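Local structure of putative sugar ABC transport system, substrate-binding protein (Bordetella parapertussis, 5IX8) at residues W154-Y159 with P280-P285; D193-T198 with V216-Q221; L211-V216 with E238-E243. The protein probably binds a carbohydrate in the periplasm and serves as the solute-binding component of a sugar ABC transport system. One frame throughout, in Å; residues are numbered along the deposited sequence.

Contact 1: W154-Y159 with P280-P285; sequences WPRLRY and PTRSVP. With SO4 (sulfate ion), chain G; SO4 (sulfate ion), chain C.
Leu157 and Ser283 make the closest contact between helix 154-168 and the loop before strand 288-290. The contact is apolar on the leucine side. Leu157 CD2 lies 3.6 Å from Ser283 OG. The other methyl, CD1, lies 3.8 Å from Ser283 CB. Ser283 OG faces the fork of the leucine, with both methyls on the same side of it. CG of Leu157 is anti to its own carbonyl carbon (chi1 -62°), which carries both methyls out to the loop. Ser283 OG is hydrogen-bonded to Glu153 OE2, just before the helix segment.

The charged groups lie beside the Leu157-Ser283 pair. Arg156 NH2 comes to 4.2 Å from Arg282 NH1, near the plane of the Arg282 guanidinium and at its edge. The two like charges probably disfavour each other somewhat. Arg156 NH1 and NE form salt bridges with Glu153 and Glu160, and with a sulfate these probably offset the like charge. Arg156 NH1 donates to O1 of that sulfate at 2.8 Å (153°), with the oxygen near the guanidinium plane. A second sulfate accepts from the backbone N of Arg282 through O4 at 2.8 Å. Both ions probably come from the crystallisation liquor.

Within the loop, Thr281 OG1 accepts from Val284 N at 3.1 Å, an ST motif. Leu157 also touches Asp122 and Thr123 of helix 122-135. The contact bridges the two lobes of the periplasmic binding protein fold. It joins helix 154-168, which follows strand 142-145 of the mixed sheet, to the loop that leads into strand 288-290 of the parallel sheet.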
ATOM      1  N   TRP A 154      -6.472   6.043   3.304  1.00 11.72           N
ATOM      2  CA  TRP A 154      -5.311   5.439   3.951  1.00  9.78           C
ATOM      3  C   TRP A 154      -4.178   6.427   4.242  1.00  9.57           C
ATOM      4  O   TRP A 154      -3.490   6.233   5.246  1.00 11.23           O
ATOM      5  CB  TRP A 154      -4.801   4.217   3.146  1.00  9.84           C
ATOM      6  CG  TRP A 154      -4.490   4.452   1.685  1.00 10.79           C
ATOM      7  CD1 TRP A 154      -5.368   4.378   0.637  1.00 11.32           C
ATOM      8  CD2 TRP A 154      -3.225   4.829   1.130  1.00 11.48           C
ATOM      9  NE1 TRP A 154      -4.722   4.685  -0.550  1.00 11.67           N
ATOM     10  CE2 TRP A 154      -3.411   4.979  -0.274  1.00 11.88           C
ATOM     11  CE3 TRP A 154      -1.972   5.102   1.681  1.00 13.47           C
ATOM     12  CZ2 TRP A 154      -2.378   5.324  -1.129  1.00 13.55           C
ATOM     13  CZ3 TRP A 154      -0.937   5.462   0.825  1.00 14.41           C
ATOM     14  CH2 TRP A 154      -1.149   5.572  -0.562  1.00 14.23           C
ATOM     15  N   PRO A 155      -3.945   7.485   3.454  1.00 10.00           N
ATOM     16  CA  PRO A 155      -2.913   8.450   3.875  1.00  9.75           C
ATOM     17  C   PRO A 155      -3.302   9.131   5.166  1.00 10.61           C
ATOM     18  O   PRO A 155      -2.446   9.396   6.012  1.00 12.03           O
ATOM     19  CB  PRO A 155      -2.846   9.452   2.695  1.00 10.84           C
ATOM     20  CG  PRO A 155      -3.296   8.600   1.473  1.00  9.81           C
ATOM     21  CD  PRO A 155      -4.452   7.821   2.112  1.00  9.88           C
ATOM     22  N   ARG A 156      -4.592   9.423   5.338  1.00 11.34           N
ATOM     23  CA  ARG A 156      -5.033  10.018   6.596  1.00 12.60           C
ATOM     24  C   ARG A 156      -4.828   9.050   7.759  1.00 12.65           C
ATOM     25  O   ARG A 156      -4.400   9.463   8.852  1.00 12.70           O
ATOM     26  CB  ARG A 156      -6.501  10.454   6.493  1.00 12.50           C
ATOM     27  CG  ARG A 156      -6.906  11.313   7.696  1.00 13.49           C
ATOM     28  CD  ARG A 156      -8.404  11.545   7.812  1.00 14.44           C
ATOM     29  NE  ARG A 156      -9.063  10.377   8.350  1.00 14.44           N
ATOM     30  CZ  ARG A 156      -9.776   9.507   7.628  1.00 13.72           C
ATOM     31  NH1 ARG A 156     -10.051   9.748   6.347  1.00 14.40           N
ATOM     32  NH2 ARG A 156     -10.291   8.426   8.215  1.00 14.72           N
ATOM     33  N   LEU A 157      -5.128   7.756   7.549  1.00 11.99           N
ATOM     34  CA  LEU A 157      -4.922   6.777   8.609  1.00 11.48           C
ATOM     35  C   LEU A 157      -3.453   6.703   9.006  1.00 12.72           C
ATOM     36  O   LEU A 157      -3.122   6.675  10.202  1.00 12.36           O
ATOM     37  CB  LEU A 157      -5.428   5.387   8.183  1.00 11.75           C
ATOM     38  CG  LEU A 157      -6.936   5.305   7.877  1.00 13.19           C
ATOM     39  CD1 LEU A 157      -7.276   3.935   7.333  1.00 15.26           C
ATOM     40  CD2 LEU A 157      -7.795   5.588   9.111  1.00 14.18           C
ATOM     41  N   ARG A 158      -2.555   6.688   8.018  1.00 11.73           N
ATOM     42  CA  ARG A 158      -1.125   6.671   8.330  1.00 11.48           C
ATOM     43  C   ARG A 158      -0.715   7.907   9.103  1.00 11.86           C
ATOM     44  O   ARG A 158       0.062   7.817  10.068  1.00 11.93           O
ATOM     45  CB  ARG A 158      -0.306   6.569   7.059  1.00 11.03           C
ATOM     46  CG  ARG A 158      -0.546   5.222   6.375  1.00 10.73           C
ATOM     47  CD  ARG A 158       0.253   5.052   5.079  1.00 12.60           C
ATOM     48  NE  ARG A 158      -0.138   3.787   4.475  1.00 13.64           N
ATOM     49  CZ  ARG A 158       0.509   3.160   3.500  1.00 14.89           C
ATOM     50  NH1 ARG A 158       1.658   3.642   3.016  1.00 15.88           N
ATOM     51  NH2 ARG A 158       0.009   2.017   3.032  1.00 15.27           N
ATOM     52  N   TYR A 159      -1.201   9.075   8.673  1.00 11.87           N
ATOM     53  CA  TYR A 159      -0.920  10.308   9.397  1.00 11.59           C
ATOM     54  C   TYR A 159      -1.432  10.242  10.832  1.00 12.99           C
ATOM     55  O   TYR A 159      -0.725  10.612  11.775  1.00 14.23           O
ATOM     56  CB  TYR A 159      -1.550  11.481   8.651  1.00 11.68           C
ATOM     57  CG  TYR A 159      -1.582  12.751   9.440  1.00 12.34           C
ATOM     58  CD1 TYR A 159      -0.414  13.373   9.859  1.00 12.95           C
ATOM     59  CD2 TYR A 159      -2.812  13.344   9.765  1.00 13.53           C
ATOM     60  CE1 TYR A 159      -0.469  14.549  10.588  1.00 13.89           C
ATOM     61  CE2 TYR A 159      -2.865  14.539  10.477  1.00 14.02           C
ATOM     62  CZ  TYR A 159      -1.683  15.133  10.881  1.00 14.36           C
ATOM     63  OH  TYR A 159      -1.751  16.311  11.602  1.00 15.76           O
ATOM     64  N   PRO A 280     -14.912  -6.364   9.803  1.00 11.47           N
ATOM     65  CA  PRO A 280     -14.962  -5.011   9.226  1.00 10.16           C
ATOM     66  C   PRO A 280     -14.622  -3.951  10.264  1.00 11.02           C
ATOM     67  O   PRO A 280     -14.923  -4.104  11.457  1.00 12.46           O
ATOM     68  CB  PRO A 280     -16.418  -4.881   8.771  1.00 11.47           C
ATOM     69  CG  PRO A 280     -16.815  -6.260   8.466  1.00 10.86           C
ATOM     70  CD  PRO A 280     -16.132  -7.131   9.489  1.00 10.97           C
ATOM     71  N   THR A 281     -13.987  -2.880   9.800  1.00 10.43           N
ATOM     72  CA  THR A 281     -13.707  -1.705  10.625  1.00 10.33           C
ATOM     73  C   THR A 281     -14.363  -0.490   9.989  1.00  9.95           C
ATOM     74  O   THR A 281     -14.921  -0.576   8.903  1.00  9.89           O
ATOM     75  CB  THR A 281     -12.213  -1.452  10.777  1.00 12.23           C
ATOM     76  OG1 THR A 281     -11.678  -1.118   9.493  1.00 13.75           O
ATOM     77  CG2 THR A 281     -11.524  -2.671  11.322  1.00 12.35           C
ATOM     78  N   ARG A 282     -14.260   0.654  10.669  1.00  9.73           N
ATOM     79  CA  ARG A 282     -14.842   1.882  10.123  1.00  9.08           C
ATOM     80  C   ARG A 282     -14.318   2.175   8.726  1.00 10.25           C
ATOM     81  O   ARG A 282     -15.103   2.482   7.812  1.00 12.00           O
ATOM     82  CB  ARG A 282     -14.573   3.067  11.045  1.00 10.95           C
ATOM     83  CG  ARG A 282     -15.169   4.367  10.523  1.00 15.54           C
ATOM     84  CD  ARG A 282     -14.896   5.537  11.466  1.00 19.71           C
ATOM     85  NE  ARG A 282     -15.729   6.677  11.057  1.00 23.13           N
ATOM     86  CZ  ARG A 282     -15.394   7.542  10.099  1.00 25.33           C
ATOM     87  NH1 ARG A 282     -14.202   7.451   9.508  1.00 25.47           N
ATOM     88  NH2 ARG A 282     -16.242   8.510   9.742  1.00 27.45           N
ATOM     89  N   SER A 283     -12.988   2.114   8.541  1.00 10.59           N
ATOM     90  CA  SER A 283     -12.385   2.451   7.252  1.00 10.40           C
ATOM     91  C   SER A 283     -12.349   1.289   6.278  1.00 11.28           C
ATOM     92  O   SER A 283     -12.178   1.521   5.068  1.00 13.19           O
ATOM     93  CB  SER A 283     -10.953   2.953   7.446  1.00 12.80           C
ATOM     94  OG  SER A 283     -10.978   4.195   8.137  1.00 15.26           O
ATOM     95  N   VAL A 284     -12.448   0.055   6.778  1.00 10.08           N
ATOM     96  CA  VAL A 284     -12.327  -1.130   5.928  1.00 10.10           C
ATOM     97  C   VAL A 284     -13.600  -1.944   6.125  1.00 10.29           C
ATOM     98  O   VAL A 284     -13.614  -2.886   6.929  1.00 10.41           O
ATOM     99  CB  VAL A 284     -11.059  -1.933   6.248  1.00 10.68           C
ATOM    100  CG1 VAL A 284     -10.871  -3.032   5.215  1.00 12.67           C
ATOM    101  CG2 VAL A 284      -9.849  -0.998   6.217  1.00 11.28           C
ATOM    102  N   PRO A 285     -14.701  -1.612   5.455  1.00 10.91           N
ATOM    103  CA  PRO A 285     -16.015  -2.136   5.860  1.00 10.94           C
ATOM    104  C   PRO A 285     -16.336  -3.501   5.282  1.00 11.40           C
ATOM    105  O   PRO A 285     -17.426  -3.727   4.751  1.00 12.26           O
ATOM    106  CB  PRO A 285     -16.982  -1.065   5.347  1.00 10.95           C
ATOM    107  CG  PRO A 285     -16.274  -0.561   4.071  1.00 12.37           C
ATOM    108  CD  PRO A 285     -14.799  -0.550   4.433  1.00 11.71           C
TER
HETATM  109  S   SO4 G 505     -12.453   1.075  14.181  0.51 17.38           S
HETATM  110  O1  SO4 G 505     -12.874   1.681  15.452  0.51 17.44           O
HETATM  111  O2  SO4 G 505     -11.545  -0.055  14.427  0.51 17.64           O
HETATM  112  O3  SO4 G 505     -11.783   2.125  13.411  0.51 17.29           O
HETATM  113  O4  SO4 G 505     -13.609   0.601  13.431  0.51 15.36           O
HETATM  114  S   SO4 C 501      -9.153  11.932   3.473  1.00 13.26           S
HETATM  115  O1  SO4 C 501      -9.886  12.010   4.724  1.00 13.53           O
HETATM  116  O2  SO4 C 501      -9.349  10.664   2.784  1.00 14.39           O
HETATM  117  O3  SO4 C 501      -7.709  12.137   3.691  1.00 15.12           O
HETATM  118  O4  SO4 C 501      -9.605  13.036   2.618  1.00 17.45           O

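Contact 2: D193-T198 with V216-Q221; sequences DLLMRT and VRAARQ. With SO4 (sulfate ion), chain D.
Leu195 of helix 184-197 packs on Ala218 and Ala219 of helix 209-221. Its CB bond points to the neighbouring helix. CG stands anti to the carbonyl carbon (chi1 -74°), and chi2 of 164° sends CD1 on across the gap. CD1 is the atom that does the touching. It lies 3.9 Å from both Ala218 O and Ala219 N, and so sits over the face of the peptide that joins the two alanines. On one flank it meets Ala218 CB at 4.1 Å. Ala219 CB is a little farther from CD1, at 4.6 Å. The small alanine side chains let the leucine methyl come down onto the helix backbone. The leucine side chain also touches Ile144 of strand 142-145, under the helices.

Polar groups work at the margins. Arg197 NH2 forms a salt bridge with Asp193 OD2, 2.8 Å long and in the guanidinium plane, one turn back in the same helix. Thr198 OG1 donates to Leu194 O where the helix ends. Arg224 adds bonds to the carbonyl oxygens of Leu195 and Thr198. On the other helix, Arg220 extends from CG to NE, and NE donates to sulfate O2 at 2.7 Å, nearly straight (171°). Val216 CG1 lies above one face of its guanidinium, offset toward the edge of the group. Arg245 is a second partner of the ion.

Helix 184-197 leads into strand 201-205, and helix 209-221 leads out of it. Such side-by-side crossover helices over parallel strands are characteristic of the Rossmann-like lobes of periplasmic sugar-binding proteins.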
ATOM      1  N   ASP A 193       9.274  23.376  -0.183  1.00 11.82           N
ATOM      2  CA  ASP A 193       8.518  24.453   0.432  1.00 11.52           C
ATOM      3  C   ASP A 193       8.519  24.334   1.959  1.00 11.55           C
ATOM      4  O   ASP A 193       8.791  25.315   2.675  1.00 11.17           O
ATOM      5  CB  ASP A 193       7.107  24.378  -0.142  1.00 12.01           C
ATOM      6  CG  ASP A 193       6.198  25.411   0.400  1.00 14.07           C
ATOM      7  OD1 ASP A 193       6.340  26.580   0.004  1.00 14.85           O
ATOM      8  OD2 ASP A 193       5.308  25.037   1.190  1.00 15.67           O
ATOM      9  N   LEU A 194       8.256  23.124   2.483  1.00 11.60           N
ATOM     10  CA  LEU A 194       8.174  22.995   3.939  1.00 11.49           C
ATOM     11  C   LEU A 194       9.538  23.083   4.617  1.00 12.46           C
ATOM     12  O   LEU A 194       9.604  23.587   5.749  1.00 12.94           O
ATOM     13  CB  LEU A 194       7.448  21.703   4.339  1.00 11.51           C
ATOM     14  CG  LEU A 194       5.939  21.853   4.086  1.00 13.09           C
ATOM     15  CD1 LEU A 194       5.270  20.463   3.889  1.00 14.63           C
ATOM     16  CD2 LEU A 194       5.274  22.667   5.212  1.00 14.43           C
ATOM     17  N   LEU A 195      10.637  22.684   3.944  1.00 12.36           N
ATOM     18  CA  LEU A 195      11.963  22.888   4.557  1.00 13.51           C
ATOM     19  C   LEU A 195      12.259  24.368   4.715  1.00 14.77           C
ATOM     20  O   LEU A 195      12.839  24.800   5.728  1.00 13.76           O
ATOM     21  CB  LEU A 195      13.073  22.230   3.719  1.00 13.12           C
ATOM     22  CG  LEU A 195      13.156  20.703   3.779  1.00 12.54           C
ATOM     23  CD1 LEU A 195      14.010  20.224   2.625  1.00 13.83           C
ATOM     24  CD2 LEU A 195      13.720  20.272   5.129  1.00 13.59           C
HETATM   25  N   MSE A 196      11.885  25.162   3.715  1.00 14.58           N
HETATM   26  CA  MSE A 196      12.113  26.598   3.798  1.00 15.75           C
HETATM   27  C   MSE A 196      11.278  27.195   4.945  1.00 15.50           C
HETATM   28  O   MSE A 196      11.736  28.066   5.688  1.00 17.46           O
HETATM   29  CB  MSE A 196      11.769  27.286   2.466  1.00 18.14           C
HETATM   30  CG  MSE A 196      12.095  28.781   2.466  1.00 20.64           C
HETATM   31 SE   MSE A 196      11.820  29.495   0.721  0.46 21.51          SE
HETATM   32  CE  MSE A 196      12.299  27.874  -0.255  1.00 20.75           C
ATOM     33  N   ARG A 197      10.045  26.727   5.075  1.00 14.70           N
ATOM     34  CA  ARG A 197       9.127  27.265   6.079  1.00 14.44           C
ATOM     35  C   ARG A 197       9.380  26.723   7.473  1.00 15.33           C
ATOM     36  O   ARG A 197       8.849  27.284   8.450  1.00 16.96           O
ATOM     37  CB  ARG A 197       7.688  26.947   5.665  1.00 13.95           C
ATOM     38  CG  ARG A 197       7.284  27.717   4.398  1.00 13.75           C
ATOM     39  CD  ARG A 197       6.048  27.077   3.685  1.00 15.05           C
ATOM     40  NE  ARG A 197       4.906  27.060   4.593  1.00 17.17           N
ATOM     41  CZ  ARG A 197       3.833  26.292   4.439  1.00 18.31           C
ATOM     42  NH1 ARG A 197       2.895  26.321   5.358  1.00 20.08           N
ATOM     43  NH2 ARG A 197       3.703  25.484   3.378  1.00 17.68           N
ATOM     44  N   THR A 198      10.143  25.637   7.594  1.00 15.61           N
ATOM     45  CA  THR A 198      10.382  24.970   8.875  1.00 15.45           C
ATOM     46  C   THR A 198      11.887  24.799   9.047  1.00 15.23           C
ATOM     47  O   THR A 198      12.421  23.687   9.027  1.00 14.74           O
ATOM     48  CB  THR A 198       9.644  23.634   8.925  1.00 15.45           C
ATOM     49  OG1 THR A 198       8.405  23.735   8.195  1.00 15.58           O
ATOM     50  CG2 THR A 198       9.322  23.248  10.342  1.00 16.44           C
ATOM     51  N   VAL A 216      13.786  13.332  -0.046  1.00 14.66           N
ATOM     52  CA  VAL A 216      15.240  13.198  -0.041  1.00 16.02           C
ATOM     53  C   VAL A 216      15.865  14.102  -1.095  1.00 17.02           C
ATOM     54  O   VAL A 216      16.894  14.744  -0.839  1.00 18.67           O
ATOM     55  CB  VAL A 216      15.641  11.724  -0.235  1.00 16.69           C
ATOM     56  CG1 VAL A 216      17.149  11.570  -0.545  1.00 17.17           C
ATOM     57  CG2 VAL A 216      15.282  10.908   1.008  1.00 16.89           C
ATOM     58  N   ARG A 217      15.253  14.203  -2.289  1.00 17.22           N
ATOM     59  CA  ARG A 217      15.822  15.109  -3.300  1.00 16.09           C
ATOM     60  C   ARG A 217      15.809  16.542  -2.793  1.00 15.05           C
ATOM     61  O   ARG A 217      16.774  17.286  -2.992  1.00 16.41           O
ATOM     62  CB  ARG A 217      15.068  15.068  -4.640  1.00 16.71           C
ATOM     63  CG  ARG A 217      15.108  13.764  -5.440  1.00 17.27           C
ATOM     64  CD  ARG A 217      14.435  13.970  -6.840  1.00 17.44           C
ATOM     65  NE  ARG A 217      15.271  14.655  -7.831  1.00 16.71           N
ATOM     66  CZ  ARG A 217      14.820  15.272  -8.936  1.00 15.80           C
ATOM     67  NH1 ARG A 217      13.533  15.358  -9.173  1.00 15.53           N
ATOM     68  NH2 ARG A 217      15.673  15.849  -9.808  1.00 16.40           N
ATOM     69  N   ALA A 218      14.710  16.946  -2.149  1.00 13.50           N
ATOM     70  CA  ALA A 218      14.616  18.300  -1.599  1.00 13.24           C
ATOM     71  C   ALA A 218      15.647  18.528  -0.505  1.00 15.03           C
ATOM     72  O   ALA A 218      16.264  19.602  -0.445  1.00 15.18           O
ATOM     73  CB  ALA A 218      13.204  18.575  -1.062  1.00 13.00           C
ATOM     74  N   ALA A 219      15.814  17.550   0.389  1.00 15.48           N
ATOM     75  CA  ALA A 219      16.783  17.679   1.470  1.00 16.17           C
ATOM     76  C   ALA A 219      18.191  17.780   0.908  1.00 17.59           C
ATOM     77  O   ALA A 219      18.996  18.596   1.377  1.00 19.06           O
ATOM     78  CB  ALA A 219      16.663  16.476   2.423  1.00 16.16           C
ATOM     79  N   ARG A 220      18.488  16.994  -0.139  1.00 17.31           N
ATOM     80  CA  ARG A 220      19.818  17.058  -0.746  1.00 17.92           C
ATOM     81  C   ARG A 220      20.058  18.435  -1.357  1.00 17.70           C
ATOM     82  O   ARG A 220      21.138  19.028  -1.192  1.00 19.80           O
ATOM     83  CB  ARG A 220      19.967  15.948  -1.802  1.00 18.38           C
ATOM     84  CG  ARG A 220      20.167  14.540  -1.217  1.00 19.93           C
ATOM     85  CD  ARG A 220      20.153  13.415  -2.285  1.00 20.26           C
ATOM     86  NE  ARG A 220      20.349  12.093  -1.672  1.00 21.40           N
ATOM     87  CZ  ARG A 220      20.238  10.921  -2.306  1.00 24.08           C
ATOM     88  NH1 ARG A 220      19.910  10.871  -3.596  1.00 24.13           N
ATOM     89  NH2 ARG A 220      20.456   9.783  -1.649  1.00 25.78           N
ATOM     90  N   GLN A 221      19.071  18.958  -2.079  1.00 17.31           N
ATOM     91  CA  GLN A 221      19.256  20.247  -2.728  1.00 17.60           C
ATOM     92  C   GLN A 221      19.427  21.356  -1.697  1.00 17.99           C
ATOM     93  O   GLN A 221      20.247  22.265  -1.894  1.00 18.95           O
ATOM     94  CB  GLN A 221      18.086  20.544  -3.680  1.00 18.04           C
ATOM     95  CG  GLN A 221      18.128  21.963  -4.272  1.00 19.85           C
ATOM     96  CD  GLN A 221      17.294  22.140  -5.584  1.00 22.01           C
ATOM     97  OE1 GLN A 221      16.256  22.758  -5.582  1.00 24.55           O
ATOM     98  NE2 GLN A 221      17.811  21.643  -6.697  1.00 22.94           N
TER
HETATM   99  S   SO4 D 502      22.633  11.896   1.184  1.00 33.69           S
HETATM  100  O1  SO4 D 502      23.017  10.778   2.026  1.00 34.70           O
HETATM  101  O2  SO4 D 502      21.192  11.836   0.917  1.00 32.25           O
HETATM  102  O3  SO4 D 502      22.952  13.150   1.863  1.00 35.00           O
HETATM  103  O4  SO4 D 502      23.389  11.797  -0.058  1.00 33.67           O

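Contact 3: L211-V216 with E238-E243; sequences LGIGAV and EAMIRE
Two successive beta-alpha-beta crossover helices, 209-221 and 235-242, meet here through Met240, Ile213 and Val216. Met240 is a selenomethionine and reaches across from the shorter helix. Its side chain sets out toward helix 209-221. CG is anti to the carbonyl carbon, and the chain then runs fully extended (chi2 -179°, chi3 172°), so the end methyl CE reaches well across to the other helix. CE arrives by two side chains three residues apart on that helix. It lies 4.1 Å from Ile213 CD1 and 4.2 Å from Val216 CG1. The selenium takes part too, with SE 4.2 Å from Ile213 CD1. The side chains of Ile213 and Met240 cross at about a right angle. With CG1 of Ile213 anti to the carbonyl carbon, a bend at chi2 (-70°) brings CD1 toward Met240.

The contact is apolar and modest in size, and it rests on the tips of side chains. The two backbones stay well apart: the closest CA atoms, of Val216 and Met240, are 9.0 Å from each other. In this fold strand 227-231 links the two helices, and strand 246-250 follows the second. Leu246 of that last strand touches both Val216 and Met240, adding to the apolar cluster, and is also tied to Met240 by backbone hydrogen bonding. Ile213 also reaches Leu184 at the start of helix 184-197.

Beyond this face of helix 235-242, Glu238 is bonded to Tyr311 OH, and Arg242 forms a salt bridge with Asp302.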
ATOM      1  N   LEU A 211       6.898  10.010  -2.399  1.00 11.71           N
ATOM      2  CA  LEU A 211       6.994  11.214  -1.570  1.00 11.46           C
ATOM      3  C   LEU A 211       8.275  11.184  -0.749  1.00 12.21           C
ATOM      4  O   LEU A 211       8.947  12.204  -0.616  1.00 13.06           O
ATOM      5  CB  LEU A 211       5.756  11.374  -0.677  1.00 11.25           C
ATOM      6  CG  LEU A 211       4.462  11.762  -1.396  1.00 10.93           C
ATOM      7  CD1 LEU A 211       3.303  11.739  -0.396  1.00 12.66           C
ATOM      8  CD2 LEU A 211       4.582  13.126  -2.080  1.00 12.07           C
ATOM      9  N   GLY A 212       8.662  10.008  -0.242  1.00 11.67           N
ATOM     10  CA  GLY A 212       9.946   9.898   0.438  1.00 12.41           C
ATOM     11  C   GLY A 212      11.136  10.207  -0.463  1.00 12.96           C
ATOM     12  O   GLY A 212      12.070  10.892  -0.047  1.00 13.76           O
ATOM     13  N   ILE A 213      11.145   9.671  -1.693  1.00 14.48           N
ATOM     14  CA  ILE A 213      12.219   9.986  -2.646  1.00 14.51           C
ATOM     15  C   ILE A 213      12.260  11.482  -2.925  1.00 15.14           C
ATOM     16  O   ILE A 213      13.332  12.098  -2.964  1.00 15.13           O
ATOM     17  CB  ILE A 213      12.039   9.202  -3.965  1.00 17.30           C
ATOM     18  CG1 ILE A 213      11.996   7.685  -3.727  1.00 19.14           C
ATOM     19  CG2 ILE A 213      13.153   9.584  -5.018  1.00 17.58           C
ATOM     20  CD1 ILE A 213      13.296   7.091  -3.319  1.00 19.61           C
ATOM     21  N   GLY A 214      11.093  12.084  -3.159  1.00 14.57           N
ATOM     22  CA  GLY A 214      11.075  13.514  -3.430  1.00 12.68           C
ATOM     23  C   GLY A 214      11.570  14.310  -2.236  1.00 13.67           C
ATOM     24  O   GLY A 214      12.282  15.309  -2.394  1.00 13.85           O
ATOM     25  N   ALA A 215      11.209  13.868  -1.025  1.00 13.53           N
ATOM     26  CA  ALA A 215      11.683  14.558   0.170  1.00 13.73           C
ATOM     27  C   ALA A 215      13.205  14.499   0.255  1.00 14.35           C
ATOM     28  O   ALA A 215      13.859  15.501   0.577  1.00 14.42           O
ATOM     29  CB  ALA A 215      11.038  13.960   1.428  1.00 14.03           C
ATOM     30  N   VAL A 216      13.786  13.332  -0.046  1.00 14.66           N
ATOM     31  CA  VAL A 216      15.240  13.198  -0.041  1.00 16.02           C
ATOM     32  C   VAL A 216      15.865  14.102  -1.095  1.00 17.02           C
ATOM     33  O   VAL A 216      16.894  14.744  -0.839  1.00 18.67           O
ATOM     34  CB  VAL A 216      15.641  11.724  -0.235  1.00 16.69           C
ATOM     35  CG1 VAL A 216      17.149  11.570  -0.545  1.00 17.17           C
ATOM     36  CG2 VAL A 216      15.282  10.908   1.008  1.00 16.89           C
ATOM     37  N   GLU A 238      17.730   1.063   0.057  1.00 18.81           N
ATOM     38  CA  GLU A 238      18.666   0.311   0.894  1.00 18.97           C
ATOM     39  C   GLU A 238      19.898   1.141   1.210  1.00 19.33           C
ATOM     40  O   GLU A 238      20.281   1.266   2.370  1.00 18.38           O
ATOM     41  CB  GLU A 238      19.042  -1.002   0.207  1.00 20.67           C
ATOM     42  CG  GLU A 238      17.816  -1.919  -0.018  1.00 22.71           C
ATOM     43  CD  GLU A 238      18.108  -3.106  -0.943  1.00 25.71           C
ATOM     44  OE1 GLU A 238      19.304  -3.444  -1.097  1.00 28.00           O
ATOM     45  OE2 GLU A 238      17.156  -3.703  -1.516  1.00 25.50           O
ATOM     46  N   ALA A 239      20.504   1.753   0.186  1.00 20.62           N
ATOM     47  CA  ALA A 239      21.685   2.586   0.418  1.00 20.82           C
ATOM     48  C   ALA A 239      21.332   3.825   1.244  1.00 22.28           C
ATOM     49  O   ALA A 239      22.117   4.257   2.096  1.00 23.97           O
ATOM     50  CB  ALA A 239      22.318   2.980  -0.926  1.00 21.13           C
HETATM   51  N   MSE A 240      20.148   4.391   1.030  1.00 22.16           N
HETATM   52  CA  MSE A 240      19.715   5.570   1.761  1.00 22.14           C
HETATM   53  C   MSE A 240      19.544   5.277   3.246  1.00 21.54           C
HETATM   54  O   MSE A 240      19.808   6.144   4.076  1.00 22.04           O
HETATM   55  CB  MSE A 240      18.389   6.105   1.184  1.00 22.84           C
HETATM   56  CG  MSE A 240      18.466   6.534  -0.278  1.00 25.26           C
HETATM   57 SE   MSE A 240      16.728   7.239  -0.914  0.54 27.96          SE
HETATM   58  CE  MSE A 240      17.252   7.922  -2.665  1.00 30.12           C
ATOM     59  N   ILE A 241      19.067   4.068   3.577  1.00 20.05           N
ATOM     60  CA  ILE A 241      19.008   3.650   4.976  1.00 20.31           C
ATOM     61  C   ILE A 241      20.414   3.517   5.555  1.00 21.25           C
ATOM     62  O   ILE A 241      20.712   4.022   6.648  1.00 20.41           O
ATOM     63  CB  ILE A 241      18.225   2.334   5.103  1.00 19.71           C
ATOM     64  CG1 ILE A 241      16.752   2.552   4.769  1.00 19.46           C
ATOM     65  CG2 ILE A 241      18.372   1.754   6.489  1.00 20.75           C
ATOM     66  CD1 ILE A 241      15.940   1.254   4.813  1.00 19.16           C
ATOM     67  N   ARG A 242      21.309   2.842   4.829  1.00 21.76           N
ATOM     68  CA  ARG A 242      22.660   2.656   5.349  1.00 22.76           C
ATOM     69  C   ARG A 242      23.380   3.986   5.530  1.00 24.29           C
ATOM     70  O   ARG A 242      24.163   4.151   6.473  1.00 25.24           O
ATOM     71  CB  ARG A 242      23.455   1.751   4.417  1.00 23.48           C
ATOM     72  CG  ARG A 242      23.000   0.308   4.392  1.00 25.13           C
ATOM     73  CD  ARG A 242      24.016  -0.606   3.695  1.00 26.83           C
ATOM     74  NE  ARG A 242      23.356  -1.854   3.332  1.00 27.61           N
ATOM     75  CZ  ARG A 242      22.802  -2.061   2.146  1.00 29.10           C
ATOM     76  NH1 ARG A 242      22.886  -1.118   1.210  1.00 29.06           N
ATOM     77  NH2 ARG A 242      22.186  -3.207   1.887  1.00 29.53           N
ATOM     78  N   GLU A 243      23.168   4.921   4.614  1.00 24.58           N
ATOM     79  CA  GLU A 243      23.814   6.232   4.649  1.00 26.51           C
ATOM     80  C   GLU A 243      23.168   7.185   5.642  1.00 26.36           C
ATOM     81  O   GLU A 243      23.665   8.310   5.809  1.00 28.03           O
ATOM     82  CB  GLU A 243      23.795   6.855   3.251  1.00 29.42           C
ATOM     83  CG  GLU A 243      24.740   6.190   2.279  1.00 32.46           C
ATOM     84  CD  GLU A 243      24.344   6.357   0.815  1.00 35.93           C
ATOM     85  OE1 GLU A 243      23.473   7.212   0.497  1.00 37.25           O
ATOM     86  OE2 GLU A 243      24.915   5.610  -0.019  1.00 37.23           O
TER

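How the contacts relate
Contacts 2 and 3 are neighbours, with centres about 13 Å apart. Both use helix 209-221 and share Val216. They also touch directly, for Arg220 NH2 lies 3.8 Å from Met240 CE. Together they tie helices 184-197, 209-221 and 235-242 into one row. Their segments alternate along the chain, and both contacts are nested in the loop closed by contact 1. Contact 1 lies apart, its centre about 29 Å from that of contact 2 and about 26 Å from that of contact 3. Its nearest atoms are about 7 Å from contact 3. Contacts 2 and 3 lie within one lobe, whereas contact 1 joins the two lobes. The sulfates are probably crystallisation ions and do not by themselves identify a sugar site.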